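Local coordinates for MOBA relate protein (Mycobacterium sp., PDB 2WAW) that is of unknown function but probably binds a nucleotide and transfers a nucleotidyl group, as MobA-like enzymes do, at residues 181-184 with 185-189. Numbering follows the deposited sequence.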
# COMPACT_ATOMS: atom_id res chain seq x y z
N ASP A 181 2.03 1.13 -10.96
CA ASP A 181 3.00 1.44 -9.91
C ASP A 181 4.31 1.91 -10.55
O ASP A 181 4.39 2.03 -11.78
CB ASP A 181 3.21 0.27 -8.94
CG ASP A 181 3.50 -1.05 -9.65
OD1 ASP A 181 4.13 -1.03 -10.74
OD2 ASP A 181 3.11 -2.10 -9.10
N VAL A 182 5.33 2.18 -9.74
CA VAL A 182 6.53 2.82 -10.26
C VAL A 182 7.80 2.08 -9.79
O VAL A 182 8.19 2.20 -8.61
CB VAL A 182 6.58 4.33 -9.87
CG1 VAL A 182 7.88 4.99 -10.37
CG2 VAL A 182 5.36 5.06 -10.43
N ASP A 183 8.40 1.30 -10.70
CA ASP A 183 9.68 0.62 -10.48
C ASP A 183 10.81 1.36 -11.18
O ASP A 183 11.96 1.36 -10.72
CB ASP A 183 9.68 -0.81 -11.06
CG ASP A 183 8.78 -1.77 -10.30
OD1 ASP A 183 8.52 -1.56 -9.10
OD2 ASP A 183 8.34 -2.76 -10.94
N THR A 184 10.50 1.91 -12.35
CA THR A 184 11.53 2.43 -13.25
C THR A 184 11.11 3.83 -13.70
O THR A 184 9.96 4.22 -13.51
CB THR A 184 11.64 1.57 -14.53
OG1 THR A 184 10.37 1.56 -15.20
CG2 THR A 184 12.05 0.12 -14.20
N TRP A 185 12.04 4.57 -14.29
CA TRP A 185 11.70 5.90 -14.79
C TRP A 185 10.60 5.82 -15.84
O TRP A 185 9.67 6.64 -15.86
CB TRP A 185 12.92 6.65 -15.36
CG TRP A 185 12.57 8.09 -15.56
CD1 TRP A 185 12.11 8.66 -16.71
CD2 TRP A 185 12.55 9.11 -14.56
NE1 TRP A 185 11.84 10.00 -16.50
CE2 TRP A 185 12.09 10.30 -15.18
CE3 TRP A 185 12.90 9.15 -13.19
CZ2 TRP A 185 11.97 11.52 -14.49
CZ3 TRP A 185 12.77 10.36 -12.51
CH2 TRP A 185 12.31 11.53 -13.16
N ASP A 186 10.66 4.79 -16.68
CA ASP A 186 9.60 4.59 -17.67
C ASP A 186 8.23 4.41 -17.01
O ASP A 186 7.25 4.98 -17.48
CB ASP A 186 9.89 3.39 -18.58
CG ASP A 186 8.94 3.34 -19.76
OD1 ASP A 186 9.09 4.17 -20.68
OD2 ASP A 186 8.06 2.46 -19.77
N ASP A 187 8.17 3.65 -15.92
CA ASP A 187 6.91 3.47 -15.19
C ASP A 187 6.35 4.83 -14.73
O ASP A 187 5.15 5.09 -14.79
CB ASP A 187 7.14 2.63 -13.94
CG ASP A 187 7.28 1.14 -14.22
OD1 ASP A 187 6.93 0.66 -15.30
OD2 ASP A 187 7.73 0.42 -13.30
N TYR A 188 7.24 5.67 -14.23
CA TYR A 188 6.87 7.00 -13.73
C TYR A 188 6.27 7.84 -14.85
O TYR A 188 5.22 8.44 -14.66
CB TYR A 188 8.09 7.71 -13.14
CG TYR A 188 7.84 9.18 -12.87
CD1 TYR A 188 6.74 9.60 -12.10
CD2 TYR A 188 8.70 10.13 -13.39
CE1 TYR A 188 6.51 10.96 -11.87
CE2 TYR A 188 8.49 11.48 -13.16
CZ TYR A 188 7.40 11.89 -12.40
OH TYR A 188 7.21 13.22 -12.16
N GLU A 189 6.94 7.88 -16.00
CA GLU A 189 6.43 8.69 -17.10
C GLU A 189 5.08 8.19 -17.58
O GLU A 189 4.23 8.99 -17.95
CB GLU A 189 7.43 8.77 -18.25
CG GLU A 189 8.73 9.45 -17.85
CD GLU A 189 9.30 10.33 -18.94
OE1 GLU A 189 8.84 10.20 -20.10
OE2 GLU A 189 10.16 11.16 -18.63
O HOH W 1 3.49 2.97 -14.26
O HOH W 2 5.57 -1.19 -12.78
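Asp181 to Thr184 lead into helix 185-197, the last helix of the chain, and meet its first turn through a capping box formed by Thr184 and Asp187. Asp181 touches the turn with its backbone: its carbonyl O lies 3.5 Å from Asp187 CB, and a water donates to both this O and the carbonyl O of Asp187, bridging loop and helix. Val182, a branched apolar residue in a buried place, lies alongside Tyr188 and points the same way, with CG1 3.9 Å from Tyr188 CB. Its backbone N and O turn elsewhere, to Asp105 and Lys23. Asp183 gives its amide to the helix: N bonds Asp187 OD2 at 2.8 Å, on the anti lone pair of that oxygen. Its own carboxylate, a charge suited to this exposed place, stands 55° from the plane of the Asp187 group; the two negative charges are close, and Arg190, salt-bridged to Asp187 OD1, would partly offset the second.

Thr184 is the N-cap. With chi1 at 59°, OG1 sits between the backbone N and the carbonyl carbon and accepts from Asp187 N at 3.1 Å; a hydroxyl carried directly on CB is short enough to reach this first-turn amide, where no preceding helical turn supplies an i-4 carbonyl. The return bond of the box is longer, Thr184 N to Asp187 OD2 at 3.3 Å, and comes from above the carboxylate plane. An aspartate suits this third helical position because its short acid reaches back to two loop amides at once. The Thr184 carbonyl opens the regular helical pattern, its O accepting from Tyr188 N at 3.2 Å with an N-H...O angle of 157°.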